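Local coordinates for protein 1H-3-hydroxy-4-oxoquinoline 2,4-dioxygenase (Pseudomonas putida, PDB 3IBT) that cleaves the heteroaromatic ring of 3-hydroxy-1H-quinolin-4-one with molecular oxygen, without any cofactor, giving N-formylanthranilate and carbon monoxide, at residues A[96-106]-A[188-199]. Numbering follows the deposited sequence.
Sequences HGCWVNIDVCE and NYRTWGSPLDRM
The indole of Trp99 sits as a knob among Asn188, Tyr189, Pro195 and Arg198. Asn188 CB lies over one face, 3.4 Å from the centroid of the six-membered ring of Trp99, a CH-pi contact. The Asn188 amide runs on over the indole, its plane turned 23° from the ring. Tyr189 meets Trp99 in a T-shaped pair. The indole edge, at CZ2, points at the tyrosine face, with the planes at 76°. Tyr189 OH approaches the edge of the His96 ring, but its hydrogen bond goes to Leu122 O. Pro195 CD touches Trp99 CH2 at 3.8 Å.

The second knob is Arg198, set among Trp99, Ile102, Asp103 and Glu106. A bend at chi2 (49°) carries Arg198 CD over the centre of the Trp192 ring. The guanidinium is sandwiched between Trp192 CZ2 and Ile102 CG2. Arg198 NH1 and NH2 both donate to Glu106 OE1, at 2.6 and 2.7 Å. Asp103 OD1 adds a salt bridge to Arg198 NH1 at 3.2 Å.

His96 follows Ser95, which probably helps bind the substrate, as in related enzymes. Helix 97-107 follows strand 89-94 of the alpha/beta-hydrolase sheet. The contact joins it to the end of helix 175-192 and to helix 195-200; residues 195-199 run nearly parallel to residues 97-106. Helix 70-83 touches Trp99, Asp103 and Asn188, while Met199 reaches Ile118 of strand 115-119.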
loop_
_atom_site.group_PDB
_atom_site.type_symbol
_atom_site.label_atom_id
_atom_site.label_comp_id
_atom_site.label_asym_id
_atom_site.label_seq_id
_atom_site.Cartn_x
_atom_site.Cartn_y
_atom_site.Cartn_z
ATOM N N HIS A 96 -4.055 -1.909 -0.155
ATOM C CA HIS A 96 -4.576 -1.956 -1.525
ATOM C C HIS A 96 -3.805 -1.056 -2.482
ATOM O O HIS A 96 -4.078 -1.038 -3.695
ATOM C CB HIS A 96 -6.094 -1.826 -1.569
ATOM C CG HIS A 96 -6.762 -2.791 -0.654
ATOM N ND1 HIS A 96 -6.832 -4.147 -0.928
ATOM C CD2 HIS A 96 -7.306 -2.630 0.576
ATOM C CE1 HIS A 96 -7.436 -4.771 0.071
ATOM N NE2 HIS A 96 -7.741 -3.876 0.996
ATOM N N GLY A 97 -2.806 -0.360 -1.927
ATOM C CA GLY A 97 -1.776 0.300 -2.728
ATOM C C GLY A 97 -1.016 -0.735 -3.550
ATOM O O GLY A 97 -0.467 -0.423 -4.592
ATOM N N CYS A 98 -1.001 -1.979 -3.099
ATOM C CA CYS A 98 -0.290 -3.023 -3.789
ATOM C C CYS A 98 -0.781 -3.337 -5.200
ATOM O O CYS A 98 0.050 -3.520 -6.115
ATOM C CB CYS A 98 -0.337 -4.267 -2.933
ATOM S SG CYS A 98 0.278 -3.898 -1.234
ATOM N N TRP A 99 -2.106 -3.424 -5.381
ATOM C CA TRP A 99 -2.693 -3.454 -6.719
ATOM C C TRP A 99 -1.968 -2.445 -7.653
ATOM O O TRP A 99 -1.626 -2.800 -8.784
ATOM C CB TRP A 99 -4.199 -3.107 -6.706
ATOM C CG TRP A 99 -5.042 -3.977 -5.903
ATOM C CD1 TRP A 99 -5.573 -3.702 -4.669
ATOM C CD2 TRP A 99 -5.475 -5.295 -6.255
ATOM N NE1 TRP A 99 -6.290 -4.788 -4.224
ATOM C CE2 TRP A 99 -6.239 -5.784 -5.168
ATOM C CE3 TRP A 99 -5.249 -6.134 -7.364
ATOM C CZ2 TRP A 99 -6.805 -7.063 -5.163
ATOM C CZ3 TRP A 99 -5.819 -7.426 -7.359
ATOM C CH2 TRP A 99 -6.587 -7.871 -6.263
ATOM N N VAL A 100 -1.745 -1.204 -7.196
ATOM C CA VAL A 100 -0.963 -0.213 -7.980
ATOM C C VAL A 100 0.517 -0.648 -8.203
ATOM O O VAL A 100 1.024 -0.654 -9.317
ATOM C CB VAL A 100 -1.017 1.207 -7.304
ATOM C CG1 VAL A 100 -0.225 2.238 -8.082
ATOM C CG2 VAL A 100 -2.478 1.656 -7.066
ATOM N N ASN A 101 1.185 -1.015 -7.117
ATOM C CA ASN A 101 2.524 -1.579 -7.148
ATOM C C ASN A 101 2.699 -2.664 -8.235
ATOM O O ASN A 101 3.555 -2.533 -9.134
ATOM C CB ASN A 101 2.831 -2.150 -5.762
ATOM C CG ASN A 101 4.278 -2.543 -5.590
ATOM O OD1 ASN A 101 5.013 -2.744 -6.571
ATOM N ND2 ASN A 101 4.706 -2.671 -4.329
ATOM N N ILE A 102 1.873 -3.713 -8.174
ATOM C CA ILE A 102 1.990 -4.791 -9.132
ATOM C C ILE A 102 1.682 -4.355 -10.556
ATOM O O ILE A 102 2.269 -4.863 -11.516
ATOM C CB ILE A 102 1.159 -5.998 -8.700
ATOM C CG1 ILE A 102 1.698 -6.472 -7.368
ATOM C CG2 ILE A 102 1.294 -7.158 -9.668
ATOM C CD1 ILE A 102 3.153 -6.817 -7.405
ATOM N N ASP A 103 0.782 -3.395 -10.702
ATOM C CA ASP A 103 0.478 -2.868 -12.031
ATOM C C ASP A 103 1.747 -2.288 -12.664
ATOM O O ASP A 103 2.010 -2.452 -13.863
ATOM C CB ASP A 103 -0.613 -1.796 -11.972
ATOM C CG ASP A 103 -1.390 -1.680 -13.293
ATOM O OD1 ASP A 103 -1.757 -2.738 -13.860
ATOM O OD2 ASP A 103 -1.652 -0.552 -13.779
ATOM N N VAL A 104 2.549 -1.628 -11.837
ATOM C CA VAL A 104 3.709 -0.939 -12.353
ATOM C C VAL A 104 4.769 -1.973 -12.660
ATOM O O VAL A 104 5.414 -1.892 -13.695
ATOM C CB VAL A 104 4.179 0.147 -11.404
ATOM C CG1 VAL A 104 5.537 0.635 -11.795
ATOM C CG2 VAL A 104 3.182 1.277 -11.401
ATOM N N CYS A 105 4.903 -2.975 -11.799
ATOM C CA CYS A 105 5.821 -4.070 -12.088
ATOM C C CYS A 105 5.462 -4.720 -13.400
ATOM O O CYS A 105 6.328 -5.265 -14.080
ATOM C CB CYS A 105 5.798 -5.117 -10.995
ATOM S SG CYS A 105 6.735 -4.673 -9.517
ATOM N N GLU A 106 4.177 -4.657 -13.749
ATOM C CA GLU A 106 3.685 -5.252 -14.989
ATOM C C GLU A 106 3.803 -4.289 -16.165
ATOM O O GLU A 106 4.019 -4.737 -17.295
ATOM C CB GLU A 106 2.233 -5.729 -14.852
ATOM C CG GLU A 106 1.769 -6.733 -15.950
ATOM C CD GLU A 106 0.236 -6.865 -16.077
ATOM O OE1 GLU A 106 -0.478 -6.500 -15.116
ATOM O OE2 GLU A 106 -0.268 -7.343 -17.129
ATOM N N ASN A 188 -11.102 -4.743 -8.072
ATOM C CA ASN A 188 -9.880 -5.501 -8.316
ATOM C C ASN A 188 -10.029 -6.964 -7.914
ATOM O O ASN A 188 -9.614 -7.875 -8.636
ATOM C CB ASN A 188 -8.705 -4.879 -7.579
ATOM C CG ASN A 188 -8.425 -3.462 -8.003
ATOM O OD1 ASN A 188 -8.216 -3.200 -9.173
ATOM N ND2 ASN A 188 -8.427 -2.541 -7.054
ATOM N N TYR A 189 -10.633 -7.199 -6.767
ATOM C CA TYR A 189 -10.871 -8.588 -6.395
ATOM C C TYR A 189 -11.670 -9.362 -7.428
ATOM O O TYR A 189 -11.342 -10.513 -7.714
ATOM C CB TYR A 189 -11.508 -8.684 -5.026
ATOM C CG TYR A 189 -10.469 -8.541 -3.956
ATOM C CD1 TYR A 189 -10.131 -7.299 -3.473
ATOM C CD2 TYR A 189 -9.798 -9.654 -3.462
ATOM C CE1 TYR A 189 -9.184 -7.165 -2.511
ATOM C CE2 TYR A 189 -8.854 -9.519 -2.493
ATOM C CZ TYR A 189 -8.553 -8.263 -2.029
ATOM O OH TYR A 189 -7.589 -8.094 -1.081
ATOM N N ARG A 190 -12.668 -8.683 -8.011
ATOM C CA ARG A 190 -13.593 -9.236 -9.009
ATOM C C ARG A 190 -12.884 -9.488 -10.300
ATOM O O ARG A 190 -13.252 -10.367 -11.040
ATOM C CB ARG A 190 -14.702 -8.239 -9.302
ATOM C CG ARG A 190 -15.518 -7.859 -8.101
ATOM C CD ARG A 190 -16.958 -8.441 -8.119
ATOM N NE ARG A 190 -17.774 -7.779 -7.096
ATOM C CZ ARG A 190 -18.149 -6.485 -7.134
ATOM N NH1 ARG A 190 -17.812 -5.652 -8.151
ATOM N NH2 ARG A 190 -18.876 -6.011 -6.132
ATOM N N THR A 191 -11.869 -8.690 -10.589
ATOM C CA THR A 191 -11.109 -8.870 -11.809
ATOM C C THR A 191 -10.147 -10.058 -11.703
ATOM O O THR A 191 -10.107 -10.917 -12.585
ATOM C CB THR A 191 -10.388 -7.557 -12.142
ATOM O OG1 THR A 191 -11.390 -6.550 -12.316
ATOM C CG2 THR A 191 -9.506 -7.661 -13.410
ATOM N N TRP A 192 -9.402 -10.106 -10.600
ATOM C CA TRP A 192 -8.225 -10.960 -10.497
ATOM C C TRP A 192 -8.487 -12.145 -9.625
ATOM O O TRP A 192 -7.762 -13.161 -9.689
ATOM C CB TRP A 192 -7.082 -10.165 -9.920
ATOM C CG TRP A 192 -6.695 -8.999 -10.782
ATOM C CD1 TRP A 192 -6.976 -7.692 -10.562
ATOM C CD2 TRP A 192 -5.967 -9.054 -12.017
ATOM N NE1 TRP A 192 -6.481 -6.918 -11.597
ATOM C CE2 TRP A 192 -5.855 -7.730 -12.498
ATOM C CE3 TRP A 192 -5.398 -10.104 -12.766
ATOM C CZ2 TRP A 192 -5.197 -7.415 -13.678
ATOM C CZ3 TRP A 192 -4.735 -9.791 -13.947
ATOM C CH2 TRP A 192 -4.645 -8.449 -14.393
ATOM N N GLY A 193 -9.534 -12.023 -8.807
ATOM C CA GLY A 193 -9.891 -13.066 -7.855
ATOM C C GLY A 193 -9.208 -12.720 -6.553
ATOM O O GLY A 193 -9.880 -12.552 -5.541
ATOM N N SER A 194 -7.880 -12.577 -6.567
ATOM C CA SER A 194 -7.154 -12.306 -5.356
ATOM C C SER A 194 -5.825 -11.746 -5.734
ATOM O O SER A 194 -5.334 -11.997 -6.834
ATOM C CB SER A 194 -6.884 -13.632 -4.640
ATOM O OG SER A 194 -6.059 -14.422 -5.473
ATOM N N PRO A 195 -5.190 -11.024 -4.808
ATOM C CA PRO A 195 -3.778 -10.737 -4.948
ATOM C C PRO A 195 -2.961 -11.933 -5.414
ATOM O O PRO A 195 -2.145 -11.786 -6.298
ATOM C CB PRO A 195 -3.383 -10.360 -3.559
ATOM C CG PRO A 195 -4.546 -9.723 -3.023
ATOM C CD PRO A 195 -5.747 -10.404 -3.601
ATOM N N LEU A 196 -3.151 -13.116 -4.850
ATOM C CA LEU A 196 -2.361 -14.267 -5.310
ATOM C C LEU A 196 -2.504 -14.596 -6.810
ATOM O O LEU A 196 -1.506 -14.932 -7.467
ATOM C CB LEU A 196 -2.670 -15.512 -4.488
ATOM C CG LEU A 196 -2.102 -15.420 -3.079
ATOM C CD1 LEU A 196 -3.001 -16.307 -2.198
ATOM C CD2 LEU A 196 -0.588 -15.799 -3.037
ATOM N N ASP A 197 -3.729 -14.526 -7.333
ATOM C CA ASP A 197 -3.975 -14.752 -8.751
ATOM C C ASP A 197 -3.416 -13.623 -9.563
ATOM O O ASP A 197 -2.799 -13.841 -10.595
ATOM C CB ASP A 197 -5.469 -14.848 -9.034
ATOM C CG ASP A 197 -6.094 -16.103 -8.455
ATOM O OD1 ASP A 197 -5.438 -16.785 -7.654
ATOM O OD2 ASP A 197 -7.249 -16.430 -8.811
ATOM N N ARG A 198 -3.656 -12.398 -9.125
ATOM C CA ARG A 198 -3.022 -11.260 -9.778
ATOM C C ARG A 198 -1.538 -11.555 -10.077
ATOM O O ARG A 198 -1.122 -11.536 -11.239
ATOM C CB ARG A 198 -3.188 -10.008 -8.906
ATOM C CG ARG A 198 -2.477 -8.791 -9.380
ATOM C CD ARG A 198 -2.756 -8.573 -10.810
ATOM N NE ARG A 198 -2.389 -7.234 -11.268
ATOM C CZ ARG A 198 -1.733 -7.020 -12.401
ATOM N NH1 ARG A 198 -1.442 -5.783 -12.792
ATOM N NH2 ARG A 198 -1.363 -8.060 -13.145
HETATM N N MSE A 199 -0.787 -11.880 -9.023
HETATM C CA MSE A 199 0.658 -12.041 -9.057
HETATM C C MSE A 199 1.044 -13.233 -9.907
HETATM O O MSE A 199 1.953 -13.159 -10.753
HETATM C CB MSE A 199 1.229 -12.170 -7.627
HETATM C CG MSE A 199 1.195 -10.858 -6.813
HETATM SE SE MSE A 199 1.907 -10.863 -4.926
HETATM C CE MSE A 199 0.530 -11.975 -3.998
#